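Cellulose-binding protein (Saccharophagus degradans, PDB 2YHG) probably acts on carbohydrates as a polysaccharide-binding hydrolase of glycosyl bonds, this piece containing its nucleoside hydrolase-like domain and its C-terminal domain. Local coordinates at residues P145-A158 with K179-G192. Numbering follows the deposited sequence. Where two conformers were deposited one is given.
With CA (calcium ion), chain B.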
ATOM      1  N   PRO A 145       2.926 -11.639  -6.813  1.00 10.74           N
ATOM      2  CA  PRO A 145       1.863 -10.991  -7.556  1.00  9.46           C
ATOM      3  C   PRO A 145       2.177  -9.514  -7.756  1.00  9.05           C
ATOM      4  O   PRO A 145       3.054  -8.958  -7.105  1.00 10.29           O
ATOM      5  CB  PRO A 145       0.652 -11.194  -6.656  1.00 11.84           C
ATOM      6  CG  PRO A 145       1.176 -11.454  -5.314  1.00 15.52           C
ATOM      7  CD  PRO A 145       2.517 -12.046  -5.464  1.00 12.00           C
ATOM      8  N   VAL A 146       1.422  -8.886  -8.639  1.00  8.91           N
ATOM      9  CA  VAL A 146       1.585  -7.475  -8.766  0.50  9.00           C
ATOM     10  C   VAL A 146       0.293  -6.724  -8.588  1.00  7.66           C
ATOM     11  O   VAL A 146      -0.808  -7.143  -8.979  1.00  8.25           O
ATOM     12  CB  VAL A 146       2.286  -7.133 -10.055  0.50  9.24           C
ATOM     13  CG1 VAL A 146       1.487  -7.638 -11.197  0.50 10.43           C
ATOM     14  CG2 VAL A 146       2.589  -5.647 -10.162  0.50  9.38           C
ATOM     15  N   TRP A 147       0.435  -5.649  -7.817  1.00  6.98           N
ATOM     16  CA  TRP A 147      -0.646  -4.730  -7.554  1.00  6.54           C
ATOM     17  C   TRP A 147      -0.674  -3.668  -8.622  1.00  6.74           C
ATOM     18  O   TRP A 147       0.359  -3.091  -8.972  1.00  7.98           O
ATOM     19  CB  TRP A 147      -0.484  -4.052  -6.210  1.00  8.17           C
ATOM     20  CG  TRP A 147      -0.725  -4.972  -5.082  1.00  8.17           C
ATOM     21  CD1 TRP A 147       0.146  -5.906  -4.574  1.00  9.16           C
ATOM     22  CD2 TRP A 147      -1.959  -5.168  -4.396  1.00  7.62           C
ATOM     23  NE1 TRP A 147      -0.483  -6.672  -3.638  1.00  8.87           N
ATOM     24  CE2 TRP A 147      -1.772  -6.247  -3.503  1.00  8.33           C
ATOM     25  CE3 TRP A 147      -3.214  -4.563  -4.467  1.00  8.11           C
ATOM     26  CZ2 TRP A 147      -2.804  -6.723  -2.707  1.00  8.41           C
ATOM     27  CZ3 TRP A 147      -4.225  -5.015  -3.659  1.00  8.63           C
ATOM     28  CH2 TRP A 147      -4.013  -6.110  -2.790  1.00  9.14           C
ATOM     29  N   ALA A 148      -1.873  -3.374  -9.112  1.00  6.47           N
ATOM     30  CA  ALA A 148      -2.110  -2.195  -9.940  1.00  6.54           C
ATOM     31  C   ALA A 148      -3.150  -1.350  -9.239  1.00  6.30           C
ATOM     32  O   ALA A 148      -4.160  -1.873  -8.788  1.00  7.36           O
ATOM     33  CB  ALA A 148      -2.520  -2.562 -11.366  1.00  8.08           C
ATOM     34  N   THR A 149      -2.905  -0.052  -9.143  1.00  6.32           N
ATOM     35  CA  THR A 149      -3.750   0.806  -8.354  1.00  6.31           C
ATOM     36  C   THR A 149      -4.440   1.850  -9.214  1.00  6.22           C
ATOM     37  O   THR A 149      -3.962   2.243 -10.295  1.00  6.55           O
ATOM     38  CB  THR A 149      -2.995   1.461  -7.217  1.00  7.19           C
ATOM     39  OG1 THR A 149      -2.182   2.493  -7.778  1.00  7.71           O
ATOM     40  CG2 THR A 149      -2.145   0.442  -6.439  1.00  8.23           C
ATOM     41  N   CYS A 150      -5.556   2.345  -8.699  1.00  5.94           N
ATOM     42  CA  CYS A 150      -6.347   3.395  -9.331  1.00  5.98           C
ATOM     43  C   CYS A 150      -6.400   4.603  -8.408  1.00  5.55           C
ATOM     44  O   CYS A 150      -7.215   4.672  -7.483  1.00  6.32           O
ATOM     45  CB  CYS A 150      -7.773   2.907  -9.631  1.00  6.38           C
ATOM     46  SG  CYS A 150      -7.784   1.193 -10.185  1.00  6.60           S
ATOM     47  N   TRP A 151      -5.499   5.559  -8.631  1.00  5.44           N
ATOM     48  CA  TRP A 151      -5.580   6.841  -7.956  1.00  5.72           C
ATOM     49  C   TRP A 151      -6.609   7.745  -8.623  1.00  6.00           C
ATOM     50  O   TRP A 151      -7.126   8.679  -7.988  1.00  7.18           O
ATOM     51  CB  TRP A 151      -4.227   7.548  -7.891  1.00  6.05           C
ATOM     52  CG  TRP A 151      -3.110   6.841  -7.189  1.00  5.73           C
ATOM     53  CD1 TRP A 151      -3.044   5.525  -6.814  1.00  6.76           C
ATOM     54  CD2 TRP A 151      -1.849   7.412  -6.892  1.00  5.79           C
ATOM     55  NE1 TRP A 151      -1.808   5.257  -6.252  1.00  7.02           N
ATOM     56  CE2 TRP A 151      -1.043   6.403  -6.328  1.00  6.52           C
ATOM     57  CE3 TRP A 151      -1.320   8.698  -7.053  1.00  6.35           C
ATOM     58  CZ2 TRP A 151       0.280   6.629  -5.964  1.00  7.27           C
ATOM     59  CZ3 TRP A 151       0.003   8.920  -6.713  1.00  7.32           C
ATOM     60  CH2 TRP A 151       0.790   7.901  -6.164  1.00  7.55           C
ATOM     61  N   GLY A 152      -6.861   7.496  -9.900  1.00  6.30           N
ATOM     62  CA  GLY A 152      -8.017   7.992 -10.633  1.00  6.72           C
ATOM     63  C   GLY A 152      -8.861   6.774 -11.001  1.00  5.40           C
ATOM     64  O   GLY A 152      -9.196   5.957 -10.149  1.00  5.99           O
ATOM     65  N   GLY A 153      -9.214   6.677 -12.288  1.00  5.68           N
ATOM     66  CA  GLY A 153      -9.934   5.517 -12.764  1.00  5.75           C
ATOM     67  C   GLY A 153      -9.052   4.273 -12.862  1.00  5.40           C
ATOM     68  O   GLY A 153      -7.849   4.318 -12.609  1.00  5.98           O
ATOM     69  N   CYS A 154      -9.678   3.151 -13.205  1.00  5.95           N
ATOM     70  CA  CYS A 154      -8.954   1.896 -13.390  1.00  5.16           C
ATOM     71  C   CYS A 154      -8.829   1.495 -14.854  1.00  5.86           C
ATOM     72  O   CYS A 154      -8.381   0.359 -15.131  1.00  6.05           O
ATOM     73  CB  CYS A 154      -9.587   0.749 -12.615  1.00  5.94           C
ATOM     74  SG  CYS A 154      -9.713   0.929 -10.818  1.00  6.71           S
ATOM     75  N   ASN A 155      -9.173   2.358 -15.820  1.00  5.30           N
ATOM     76  CA  ASN A 155      -9.263   1.883 -17.171  1.00  5.88           C
ATOM     77  C   ASN A 155      -7.961   1.452 -17.825  1.00  5.61           C
ATOM     78  O   ASN A 155      -8.021   0.731 -18.829  1.00  6.55           O
ATOM     79  CB  ASN A 155     -10.076   2.794 -18.077  1.00  6.06           C
ATOM     80  CG  ASN A 155      -9.372   4.074 -18.489  1.00  5.84           C
ATOM     81  OD1 ASN A 155      -8.339   4.471 -17.948  1.00  6.34           O
ATOM     82  ND2 ASN A 155      -9.928   4.725 -19.491  1.00  6.73           N
ATOM     83  N   THR A 156      -6.797   1.853 -17.334  1.00  5.65           N
ATOM     84  CA  THR A 156      -5.547   1.332 -17.902  1.00  5.97           C
ATOM     85  C   THR A 156      -5.367  -0.125 -17.531  1.00  6.17           C
ATOM     86  O   THR A 156      -4.863  -0.940 -18.318  1.00  6.83           O
ATOM     87  CB  THR A 156      -4.341   2.179 -17.485  1.00  6.16           C
ATOM     88  OG1 THR A 156      -4.570   3.569 -17.786  1.00  6.56           O
ATOM     89  CG2 THR A 156      -3.100   1.745 -18.208  1.00  7.24           C
ATOM     90  N   ILE A 157      -5.794  -0.493 -16.330  1.00  5.95           N
ATOM     91  CA  ILE A 157      -5.823  -1.883 -15.893  1.00  6.36           C
ATOM     92  C   ILE A 157      -6.865  -2.639 -16.740  1.00  6.42           C
ATOM     93  O   ILE A 157      -6.606  -3.768 -17.205  1.00  7.02           O
ATOM     94  CB  ILE A 157      -6.136  -2.006 -14.403  1.00  6.47           C
ATOM     95  CG1 ILE A 157      -5.210  -1.141 -13.547  1.00  7.66           C
ATOM     96  CG2 ILE A 157      -6.030  -3.478 -13.986  1.00  7.75           C
ATOM     97  CD1 ILE A 157      -5.623  -1.009 -12.087  1.00  9.04           C
ATOM     98  N   ALA A 158      -8.038  -2.040 -16.931  1.00  6.85           N
ATOM     99  CA  ALA A 158      -9.084  -2.693 -17.735  1.00  6.65           C
ATOM    100  C   ALA A 158      -8.598  -2.913 -19.181  1.00  6.84           C
ATOM    101  O   ALA A 158      -8.892  -3.967 -19.737  1.00  7.42           O
ATOM    102  CB  ALA A 158     -10.362  -1.899 -17.701  1.00  7.46           C
ATOM    103  N   LYS A 179      -2.500 -13.525 -10.845  1.00  8.70           N
ATOM    104  CA  LYS A 179      -1.278 -12.860 -10.463  1.00  9.26           C
ATOM    105  C   LYS A 179      -1.425 -11.345 -10.248  1.00  9.25           C
ATOM    106  O   LYS A 179      -0.481 -10.700  -9.848  1.00 11.13           O
ATOM    107  CB  LYS A 179      -0.229 -13.102 -11.532  1.00  9.97           C
ATOM    108  CG  LYS A 179       0.190 -14.547 -11.614  1.00 13.13           C
ATOM    109  CD  LYS A 179       1.192 -14.839 -12.687  1.00 14.10           C
ATOM    110  CE  LYS A 179       0.622 -14.548 -14.055  1.00 14.75           C
ATOM    111  NZ  LYS A 179       1.505 -15.044 -15.148  1.00 17.32           N
ATOM    112  N   LEU A 180      -2.621 -10.823 -10.472  1.00  8.27           N
ATOM    113  CA  LEU A 180      -2.932  -9.395 -10.360  1.00  7.78           C
ATOM    114  C   LEU A 180      -3.729  -9.151  -9.077  1.00  7.12           C
ATOM    115  O   LEU A 180      -4.458 -10.025  -8.616  1.00  7.75           O
ATOM    116  CB  LEU A 180      -3.736  -8.988 -11.587  1.00  7.64           C
ATOM    117  CG  LEU A 180      -4.072  -7.505 -11.778  1.00  8.33           C
ATOM    118  CD1 LEU A 180      -2.842  -6.633 -11.857  1.00  9.86           C
ATOM    119  CD2 LEU A 180      -4.948  -7.370 -13.007  1.00  9.56           C
ATOM    120  N   ARG A 181      -3.631  -7.926  -8.552  1.00  7.27           N
ATOM    121  CA  ARG A 181      -4.527  -7.421  -7.520  1.00  7.45           C
ATOM    122  C   ARG A 181      -4.781  -5.962  -7.839  1.00  6.58           C
ATOM    123  O   ARG A 181      -3.884  -5.296  -8.371  1.00  7.51           O
ATOM    124  CB  ARG A 181      -3.990  -7.520  -6.110  1.00  9.32           C
ATOM    125  CG  ARG A 181      -3.889  -8.939  -5.550  1.00 10.44           C
ATOM    126  CD  ARG A 181      -2.477  -9.430  -5.722  1.00 10.05           C
ATOM    127  NE  ARG A 181      -2.315 -10.770  -5.080  1.00  9.72           N
ATOM    128  CZ  ARG A 181      -2.568 -11.930  -5.681  1.00  9.06           C
ATOM    129  NH1 ARG A 181      -3.003 -11.986  -6.918  1.00  8.56           N
ATOM    130  NH2 ARG A 181      -2.197 -13.038  -5.076  1.00 10.19           N
ATOM    131  N   VAL A 182      -5.978  -5.478  -7.536  1.00  6.24           N
ATOM    132  CA  VAL A 182      -6.308  -4.083  -7.770  1.00  6.07           C
ATOM    133  C   VAL A 182      -6.666  -3.406  -6.459  1.00  5.62           C
ATOM    134  O   VAL A 182      -7.483  -3.911  -5.682  1.00  6.32           O
ATOM    135  CB  VAL A 182      -7.479  -3.947  -8.778  1.00  6.88           C
ATOM    136  CG1 VAL A 182      -7.914  -2.484  -8.935  1.00  7.69           C
ATOM    137  CG2 VAL A 182      -7.075  -4.531 -10.142  1.00  8.03           C
ATOM    138  N   TYR A 183      -6.081  -2.214  -6.259  1.00  5.64           N
ATOM    139  CA  TYR A 183      -6.474  -1.321  -5.157  1.00  5.67           C
ATOM    140  C   TYR A 183      -6.982  -0.038  -5.811  1.00  5.40           C
ATOM    141  O   TYR A 183      -6.213   0.732  -6.368  1.00  5.70           O
ATOM    142  CB  TYR A 183      -5.289  -1.049  -4.208  1.00  6.27           C
ATOM    143  CG  TYR A 183      -5.685  -0.446  -2.886  1.00  5.78           C
ATOM    144  CD1 TYR A 183      -6.298   0.798  -2.807  1.00  5.89           C
ATOM    145  CD2 TYR A 183      -5.416  -1.089  -1.695  1.00  6.46           C
ATOM    146  CE1 TYR A 183      -6.588   1.367  -1.586  1.00  6.26           C
ATOM    147  CE2 TYR A 183      -5.724  -0.517  -0.446  1.00  5.89           C
ATOM    148  CZ  TYR A 183      -6.315   0.722  -0.412  1.00  5.64           C
ATOM    149  OH  TYR A 183      -6.629   1.376   0.764  1.00  6.90           O
ATOM    150  N   ASP A 184      -8.305   0.126  -5.756  1.00  5.90           N
ATOM    151  CA  ASP A 184      -9.037   1.242  -6.366  1.00  5.36           C
ATOM    152  C   ASP A 184      -9.403   2.220  -5.259  1.00  5.38           C
ATOM    153  O   ASP A 184     -10.098   1.857  -4.317  1.00  5.94           O
ATOM    154  CB  ASP A 184     -10.280   0.647  -7.031  1.00  5.68           C
ATOM    155  CG  ASP A 184     -11.376   1.621  -7.392  1.00  5.93           C
ATOM    156  OD1 ASP A 184     -11.150   2.844  -7.328  1.00  6.94           O
ATOM    157  OD2 ASP A 184     -12.482   1.113  -7.768  1.00  6.49           O
ATOM    158  N   ILE A 185      -8.949   3.467  -5.364  1.00  5.46           N
ATOM    159  CA  ILE A 185      -9.369   4.509  -4.433  1.00  5.75           C
ATOM    160  C   ILE A 185     -10.719   5.077  -4.882  1.00  5.75           C
ATOM    161  O   ILE A 185     -10.808   5.749  -5.909  1.00  6.16           O
ATOM    162  CB  ILE A 185      -8.330   5.637  -4.337  1.00  6.08           C
ATOM    163  CG1 ILE A 185      -7.004   5.103  -3.759  1.00  6.64           C
ATOM    164  CG2 ILE A 185      -8.914   6.795  -3.501  1.00  6.76           C
ATOM    165  CD1 ILE A 185      -7.003   4.958  -2.242  1.00  7.32           C
ATOM    166  N   LEU A 186     -11.747   4.765  -4.101  1.00  5.56           N
ATOM    167  CA  LEU A 186     -13.064   5.394  -4.136  1.00  6.20           C
ATOM    168  C   LEU A 186     -13.946   5.075  -5.325  1.00  6.30           C
ATOM    169  O   LEU A 186     -15.158   5.321  -5.243  1.00  8.77           O
ATOM    170  CB  LEU A 186     -12.984   6.910  -3.946  1.00  6.12           C
ATOM    171  CG  LEU A 186     -12.685   7.333  -2.513  1.00  7.61           C
ATOM    172  CD1 LEU A 186     -12.034   8.722  -2.460  1.00  8.77           C
ATOM    173  CD2 LEU A 186     -13.976   7.345  -1.702  1.00  9.20           C
ATOM    174  N   GLY A 187     -13.436   4.603  -6.448  1.00  5.82           N
ATOM    175  CA  GLY A 187     -14.228   4.365  -7.648  1.00  5.42           C
ATOM    176  C   GLY A 187     -14.385   5.621  -8.445  1.00  5.73           C
ATOM    177  O   GLY A 187     -15.189   6.518  -8.148  1.00  6.53           O
ATOM    178  N   GLN A 188     -13.532   5.759  -9.465  1.00  5.49           N
ATOM    179  CA  GLN A 188     -13.454   6.970 -10.241  1.00  5.60           C
ATOM    180  C   GLN A 188     -13.564   6.712 -11.738  1.00  5.93           C
ATOM    181  O   GLN A 188     -13.419   7.637 -12.526  1.00  6.71           O
ATOM    182  CB  GLN A 188     -12.196   7.761  -9.913  1.00  6.04           C
ATOM    183  CG  GLN A 188     -12.152   8.182  -8.450  1.00  6.60           C
ATOM    184  CD  GLN A 188     -10.838   8.827  -8.124  1.00  6.13           C
ATOM    185  OE1 GLN A 188     -10.529   9.884  -8.665  1.00  7.55           O
ATOM    186  NE2 GLN A 188     -10.041   8.211  -7.268  1.00  7.31           N
ATOM    187  N   ASP A 189     -13.883   5.492 -12.132  1.00  5.31           N
ATOM    188  CA  ASP A 189     -14.418   5.249 -13.445  1.00  5.64           C
ATOM    189  C   ASP A 189     -15.189   3.958 -13.434  1.00  4.94           C
ATOM    190  O   ASP A 189     -15.150   3.164 -12.494  1.00  6.38           O
ATOM    191  CB  ASP A 189     -13.382   5.340 -14.583  1.00  5.59           C
ATOM    192  CG  ASP A 189     -12.382   4.196 -14.674  1.00  5.93           C
ATOM    193  OD1 ASP A 189     -12.501   3.197 -13.934  1.00  6.61           O
ATOM    194  OD2 ASP A 189     -11.462   4.331 -15.526  1.00  6.47           O
ATOM    195  N   ASN A 190     -15.925   3.729 -14.526  1.00  6.22           N
ATOM    196  CA  ASN A 190     -16.749   2.540 -14.691  0.50  5.99           C
ATOM    197  C   ASN A 190     -15.925   1.312 -15.077  1.00  5.76           C
ATOM    198  O   ASN A 190     -16.436   0.198 -15.046  1.00  7.05           O
ATOM    199  CB  ASN A 190     -17.862   2.833 -15.707  0.50  6.34           C
ATOM    200  CG  ASN A 190     -17.328   3.351 -17.009  0.50  5.24           C
ATOM    201  OD1 ASN A 190     -16.479   2.692 -17.615  0.50  6.54           O
ATOM    202  ND2 ASN A 190     -17.882   4.467 -17.496  0.50  8.26           N
ATOM    203  N   ALA A 191     -14.637   1.485 -15.391  1.00  5.98           N
ATOM    204  CA  ALA A 191     -13.778   0.384 -15.800  1.00  6.03           C
ATOM    205  C   ALA A 191     -13.374  -0.482 -14.623  1.00  5.67           C
ATOM    206  O   ALA A 191     -13.226  -1.690 -14.766  1.00  6.57           O
ATOM    207  CB  ALA A 191     -12.561   0.899 -16.546  1.00  7.50           C
ATOM    208  N   GLY A 192     -13.187   0.110 -13.450  1.00  6.49           N
ATOM    209  CA  GLY A 192     -12.964  -0.706 -12.263  1.00  7.03           C
ATOM    210  C   GLY A 192     -14.148  -1.593 -11.992  1.00  5.99           C
ATOM    211  O   GLY A 192     -14.007  -2.767 -11.654  1.00  6.54           O
TER
HETATM  212 CA    CA B1934      -6.365  10.937  -7.730  0.50  7.64          CA
HETATM  213  O   HOH W   1     -11.240   4.138  -9.681  1.00  6.86           O
HETATM  214  O   HOH W   2      -8.579  11.731  -8.534  1.00 13.30           O
HETATM  215  O   HOH W   3      -7.475  12.642  -6.152  1.00 85.44           O
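Pro145 lays its CB over the centre of the Arg181 guanidinium, 3.4 Å from NE, while Arg181 NE is hydrogen-bonded to Ser260 OG. From Val146 to Cys150 the strand pairs in parallel with 180-185, as neighbours in the six-stranded parallel sheet of the nucleoside hydrolase-like domain; the first bond runs from Val146 N to Lys179 O at 2.9 Å. Trp147 takes Arg181 CB over its six-membered ring, 3.3 Å from the centroid, a CH-pi contact. Arg181 bends at chi2 (97°), carrying its chain past the indole toward Pro145 and leaving the guanidinium nearly perpendicular to the ring. On the other face of the sheet, Ala148 meets Leu180 CD1. Cys150 SG, disulfide-bonded to Cys154, rests against Val182 CG1, and Cys154 SG lies 3.8 Å from Asp184 CB.

Past the strand end, Trp151 O binds calcium at 2.4 Å together with Asp36, Asp43 and Asp244. The same oxygen accepts from Gln188 NE2 at 3.0 Å, the donor standing above the carbonyl plane; a straighter bond to Ile185 O (175°) holds that amide. Gln188 OE1 receives a calcium-bound water, making this glutamine second-shell to the metal. A water joins Gly152 O to Asp184 OD1 and Gln188 N. Cys154 N then reaches Asp189 OD1 at 2.9 Å, whereas Asn155 N makes a weak bond to OD2. Asp189 is the N-cap of its own helix: OD1 also accepts from Gly192 N, nearly along the C-O axis and across the carboxylate plane from Cys154 N. Ile157 CG2 meets Val182 CG2 tip to tip. One buried aspartate thus serves the starts of two helices, whose dipoles would probably favour its negative charge; the disulfide closes the calcium-binding turn on itself, while the Gln188 amide ties it to the neighbouring strand's end.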